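Local coordinates for type IV secretion protein Dot (Legionella pneumophila, PDB 6KS5) that is a deubiquitinase that regulates the association of polyubiquitin with the Legionella phagosome, at residues A133-K146 / L157-Y169. Residues are numbered along the deposited sequence; the frame is centred on the assembly and turned at random.
Sequences AFKNYKEYRSFMSK and LYEANEAFLEYFY
Glu-166 receives two partners from helix 130-140 and the turn after it: Arg-141 NE forms a salt bridge with Glu-166 OE2 at 2.5 Å, and Tyr-137 OH donates a hydrogen bond to the same oxygen, nearly along its C-O axis. Both carboxylate oxygens lie over one face of the guanidinium rather than in its plane, and the positive charge there probably favours the ionised carboxylate. In this helical part of the chain, helix 130-140 packs against two successive helices, 155-160 and 162-173, broken at Asn-161; segments 133-140 and 162-169 cross at -52° with their axes 9.4 Å apart. At the other end, Tyr-158 OH donates to Ala-133 O, which also accepts the helical bond from Tyr-137 N on the opposite face of its carbonyl plane. Between them Tyr-137, with CG anti to its backbone N (chi1 -169°), turns one ring edge onto the face of Tyr-158, a T-shaped pair with centroids 4.7 Å apart, while Leu-165 CB covers a face of the Tyr-137 ring. Phe-134 is a knob among Leu-157, Leu-165, Phe-164 and Phe-168, and also touches Ile-197 of helix 193-214, whose Tyr-200 stacks on Phe-164. Toward solvent, Arg-141 CB sits over the Tyr-169 ring, and Lys-138 CE comes to 3.4 Å from Phe-168 CZ. Deeper in, Leu-165 CD2 makes a CH-pi contact 3.5 Å from the Phe-134 ring centroid, only 15° off its normal.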
# COMPACT_ATOMS: atom_id res chain seq x y z
N ALA A 133 6.41 -17.21 -5.62
CA ALA A 133 6.20 -16.13 -6.58
C ALA A 133 7.32 -16.08 -7.60
O ALA A 133 7.08 -15.89 -8.80
CB ALA A 133 6.08 -14.79 -5.86
N PHE A 134 8.57 -16.28 -7.15
CA PHE A 134 9.70 -16.24 -8.07
C PHE A 134 9.69 -17.44 -9.00
O PHE A 134 9.81 -17.30 -10.22
CB PHE A 134 11.00 -16.18 -7.28
CG PHE A 134 11.38 -14.80 -6.83
CD1 PHE A 134 10.41 -13.80 -6.72
CD2 PHE A 134 12.69 -14.49 -6.52
CE1 PHE A 134 10.75 -12.54 -6.30
CE2 PHE A 134 13.03 -13.22 -6.11
CZ PHE A 134 12.07 -12.25 -6.00
N LYS A 135 9.55 -18.64 -8.44
CA LYS A 135 9.45 -19.83 -9.27
C LYS A 135 8.33 -19.69 -10.30
O LYS A 135 8.53 -19.97 -11.49
CB LYS A 135 9.24 -21.07 -8.40
CG LYS A 135 10.49 -21.50 -7.66
CD LYS A 135 10.27 -22.79 -6.91
CE LYS A 135 10.91 -22.73 -5.54
NZ LYS A 135 10.73 -24.02 -4.80
N ASN A 136 7.16 -19.24 -9.86
CA ASN A 136 6.08 -18.95 -10.79
C ASN A 136 6.51 -17.95 -11.84
O ASN A 136 6.17 -18.10 -13.02
CB ASN A 136 4.85 -18.43 -10.04
CG ASN A 136 4.14 -19.51 -9.27
OD1 ASN A 136 4.32 -20.70 -9.54
ND2 ASN A 136 3.33 -19.11 -8.30
N TYR A 137 7.25 -16.91 -11.44
CA TYR A 137 7.70 -15.91 -12.39
C TYR A 137 8.54 -16.53 -13.50
O TYR A 137 8.43 -16.15 -14.67
CB TYR A 137 8.50 -14.82 -11.67
CG TYR A 137 8.78 -13.61 -12.52
CD1 TYR A 137 9.88 -13.56 -13.36
CD2 TYR A 137 7.95 -12.50 -12.48
CE1 TYR A 137 10.14 -12.45 -14.15
CE2 TYR A 137 8.19 -11.39 -13.26
CZ TYR A 137 9.29 -11.37 -14.09
OH TYR A 137 9.53 -10.26 -14.86
N LYS A 138 9.38 -17.51 -13.15
CA LYS A 138 10.29 -18.07 -14.14
C LYS A 138 9.56 -18.92 -15.16
O LYS A 138 9.74 -18.75 -16.37
CB LYS A 138 11.38 -18.88 -13.45
CG LYS A 138 12.34 -19.53 -14.42
CD LYS A 138 12.91 -20.82 -13.86
CE LYS A 138 13.10 -20.74 -12.36
NZ LYS A 138 14.02 -21.82 -11.89
N GLU A 139 8.73 -19.86 -14.70
CA GLU A 139 8.05 -20.75 -15.64
C GLU A 139 6.90 -20.05 -16.37
O GLU A 139 6.63 -20.36 -17.54
CB GLU A 139 7.53 -22.00 -14.93
CG GLU A 139 8.62 -22.81 -14.25
CD GLU A 139 9.27 -23.83 -15.17
OE1 GLU A 139 10.36 -24.34 -14.80
OE2 GLU A 139 8.70 -24.12 -16.25
N TYR A 140 6.22 -19.10 -15.71
CA TYR A 140 5.11 -18.42 -16.35
C TYR A 140 5.57 -17.43 -17.41
O TYR A 140 4.84 -17.18 -18.37
CB TYR A 140 4.26 -17.68 -15.32
CG TYR A 140 3.28 -18.54 -14.53
CD1 TYR A 140 3.05 -19.87 -14.87
CD2 TYR A 140 2.59 -18.00 -13.45
CE1 TYR A 140 2.15 -20.64 -14.14
CE2 TYR A 140 1.70 -18.76 -12.72
CZ TYR A 140 1.48 -20.08 -13.07
OH TYR A 140 0.59 -20.84 -12.34
N ARG A 141 6.77 -16.88 -17.28
CA ARG A 141 7.21 -15.86 -18.22
C ARG A 141 7.60 -16.43 -19.58
O ARG A 141 7.88 -15.66 -20.50
CB ARG A 141 8.39 -15.08 -17.65
CG ARG A 141 8.37 -13.61 -18.03
CD ARG A 141 9.64 -12.92 -17.57
NE ARG A 141 9.85 -11.66 -18.27
CZ ARG A 141 10.44 -11.55 -19.45
NH1 ARG A 141 10.88 -12.63 -20.06
NH2 ARG A 141 10.59 -10.36 -20.01
N SER A 142 7.62 -17.76 -19.73
CA SER A 142 7.94 -18.30 -21.04
C SER A 142 6.87 -17.99 -22.07
O SER A 142 7.12 -18.16 -23.27
CB SER A 142 8.18 -19.81 -20.96
OG SER A 142 9.57 -20.07 -20.79
N PHE A 143 5.68 -17.58 -21.63
CA PHE A 143 4.61 -17.21 -22.55
C PHE A 143 3.85 -15.97 -22.08
O PHE A 143 2.83 -15.62 -22.69
CB PHE A 143 3.66 -18.39 -22.74
CG PHE A 143 2.89 -18.74 -21.50
CD1 PHE A 143 3.50 -19.45 -20.48
CD2 PHE A 143 1.56 -18.39 -21.37
CE1 PHE A 143 2.81 -19.77 -19.34
CE2 PHE A 143 0.85 -18.71 -20.23
CZ PHE A 143 1.48 -19.41 -19.21
N MET A 144 4.30 -15.31 -21.02
CA MET A 144 3.62 -14.16 -20.46
C MET A 144 4.59 -12.99 -20.37
O MET A 144 5.68 -13.13 -19.82
CB MET A 144 3.04 -14.47 -19.07
CG MET A 144 1.65 -15.09 -19.10
SD MET A 144 0.72 -14.75 -17.59
CE MET A 144 1.59 -15.76 -16.41
N SER A 145 4.18 -11.85 -20.91
CA SER A 145 4.96 -10.63 -20.78
C SER A 145 5.10 -10.25 -19.30
O SER A 145 4.29 -10.63 -18.46
CB SER A 145 4.32 -9.49 -21.56
OG SER A 145 4.56 -8.25 -20.94
N LYS A 146 6.16 -9.49 -19.00
CA LYS A 146 6.37 -9.06 -17.62
C LYS A 146 5.26 -8.12 -17.16
O LYS A 146 4.87 -8.14 -15.98
CB LYS A 146 7.75 -8.40 -17.49
CG LYS A 146 7.86 -6.99 -18.08
CD LYS A 146 9.27 -6.43 -17.97
CE LYS A 146 9.49 -5.26 -18.92
NZ LYS A 146 8.79 -5.46 -20.22
N LEU A 157 5.91 -6.90 -5.85
CA LEU A 157 7.11 -7.70 -5.61
C LEU A 157 7.86 -7.97 -6.90
O LEU A 157 9.10 -7.99 -6.92
CB LEU A 157 6.72 -9.01 -4.92
CG LEU A 157 7.86 -9.98 -4.61
CD1 LEU A 157 8.39 -9.73 -3.22
CD2 LEU A 157 7.38 -11.42 -4.74
N TYR A 158 7.13 -8.18 -8.00
CA TYR A 158 7.77 -8.44 -9.28
C TYR A 158 8.47 -7.19 -9.82
O TYR A 158 9.44 -7.30 -10.58
CB TYR A 158 6.74 -8.95 -10.29
CG TYR A 158 6.32 -10.39 -10.05
CD1 TYR A 158 6.89 -11.13 -9.03
CD2 TYR A 158 5.37 -11.00 -10.85
CE1 TYR A 158 6.52 -12.44 -8.81
CE2 TYR A 158 4.99 -12.31 -10.64
CZ TYR A 158 5.57 -13.02 -9.62
OH TYR A 158 5.20 -14.33 -9.40
N GLU A 159 8.00 -6.00 -9.44
CA GLU A 159 8.62 -4.77 -9.92
C GLU A 159 9.85 -4.40 -9.11
O GLU A 159 10.84 -3.93 -9.67
CB GLU A 159 7.61 -3.63 -9.91
CG GLU A 159 7.05 -3.32 -11.28
CD GLU A 159 6.64 -1.86 -11.43
OE1 GLU A 159 6.05 -1.52 -12.48
OE2 GLU A 159 6.89 -1.07 -10.50
N ALA A 160 9.80 -4.61 -7.79
CA ALA A 160 10.95 -4.26 -6.96
C ALA A 160 12.18 -5.07 -7.34
O ALA A 160 13.29 -4.53 -7.40
CB ALA A 160 10.60 -4.46 -5.49
N ASN A 161 12.01 -6.37 -7.60
CA ASN A 161 13.11 -7.26 -7.94
C ASN A 161 13.12 -7.61 -9.42
O ASN A 161 13.45 -8.74 -9.81
CB ASN A 161 13.06 -8.53 -7.10
CG ASN A 161 12.75 -8.26 -5.65
OD1 ASN A 161 13.61 -7.84 -4.88
ND2 ASN A 161 11.50 -8.50 -5.27
N GLU A 162 12.76 -6.65 -10.27
CA GLU A 162 12.67 -6.91 -11.71
C GLU A 162 14.01 -7.34 -12.29
O GLU A 162 14.08 -8.26 -13.10
CB GLU A 162 12.16 -5.67 -12.43
CG GLU A 162 11.94 -5.86 -13.93
CD GLU A 162 10.72 -5.11 -14.43
OE1 GLU A 162 9.74 -5.02 -13.66
OE2 GLU A 162 10.73 -4.63 -15.58
N ALA A 163 15.10 -6.67 -11.88
CA ALA A 163 16.40 -6.95 -12.47
C ALA A 163 16.86 -8.37 -12.15
O ALA A 163 17.32 -9.10 -13.04
CB ALA A 163 17.43 -5.93 -11.99
N PHE A 164 16.73 -8.79 -10.89
CA PHE A 164 17.15 -10.13 -10.52
C PHE A 164 16.25 -11.18 -11.15
O PHE A 164 16.73 -12.25 -11.57
CB PHE A 164 17.17 -10.29 -9.00
CG PHE A 164 17.28 -11.71 -8.53
CD1 PHE A 164 18.52 -12.32 -8.40
CD2 PHE A 164 16.14 -12.45 -8.22
CE1 PHE A 164 18.62 -13.63 -7.98
CE2 PHE A 164 16.24 -13.76 -7.80
CZ PHE A 164 17.48 -14.35 -7.68
N LEU A 165 14.95 -10.91 -11.23
CA LEU A 165 14.03 -11.90 -11.79
C LEU A 165 14.26 -12.08 -13.28
O LEU A 165 14.21 -13.21 -13.79
CB LEU A 165 12.58 -11.51 -11.49
CG LEU A 165 12.07 -11.89 -10.10
CD1 LEU A 165 10.75 -11.20 -9.78
CD2 LEU A 165 11.94 -13.40 -9.96
N GLU A 166 14.50 -10.99 -14.01
CA GLU A 166 14.79 -11.11 -15.44
C GLU A 166 16.08 -11.88 -15.67
O GLU A 166 16.16 -12.75 -16.55
CB GLU A 166 14.87 -9.73 -16.08
CG GLU A 166 13.52 -9.17 -16.49
CD GLU A 166 12.68 -10.18 -17.24
OE1 GLU A 166 13.16 -10.73 -18.25
OE2 GLU A 166 11.53 -10.43 -16.81
N TYR A 167 17.11 -11.58 -14.88
CA TYR A 167 18.31 -12.41 -14.90
C TYR A 167 17.97 -13.84 -14.51
O TYR A 167 18.45 -14.79 -15.14
CB TYR A 167 19.37 -11.82 -13.98
CG TYR A 167 20.68 -12.57 -14.01
CD1 TYR A 167 21.56 -12.42 -15.07
CD2 TYR A 167 21.03 -13.43 -12.98
CE1 TYR A 167 22.75 -13.11 -15.11
CE2 TYR A 167 22.22 -14.12 -13.00
CZ TYR A 167 23.07 -13.96 -14.06
OH TYR A 167 24.25 -14.67 -14.07
N PHE A 168 17.13 -14.02 -13.49
CA PHE A 168 16.72 -15.35 -13.05
C PHE A 168 16.00 -16.11 -14.16
O PHE A 168 16.20 -17.32 -14.33
CB PHE A 168 15.83 -15.24 -11.82
CG PHE A 168 15.48 -16.56 -11.18
CD1 PHE A 168 16.39 -17.60 -11.14
CD2 PHE A 168 14.23 -16.75 -10.60
CE1 PHE A 168 16.07 -18.80 -10.55
CE2 PHE A 168 13.90 -17.95 -10.00
CZ PHE A 168 14.82 -18.98 -9.98
N TYR A 169 15.18 -15.41 -14.95
CA TYR A 169 14.40 -16.08 -15.98
C TYR A 169 15.29 -16.61 -17.09
O TYR A 169 15.38 -17.82 -17.32
CB TYR A 169 13.35 -15.13 -16.54
CG TYR A 169 12.72 -15.61 -17.83
CD1 TYR A 169 11.86 -16.70 -17.83
CD2 TYR A 169 12.99 -14.98 -19.03
CE1 TYR A 169 11.28 -17.15 -19.01
CE2 TYR A 169 12.42 -15.42 -20.21
CZ TYR A 169 11.57 -16.50 -20.20
OH TYR A 169 10.99 -16.94 -21.37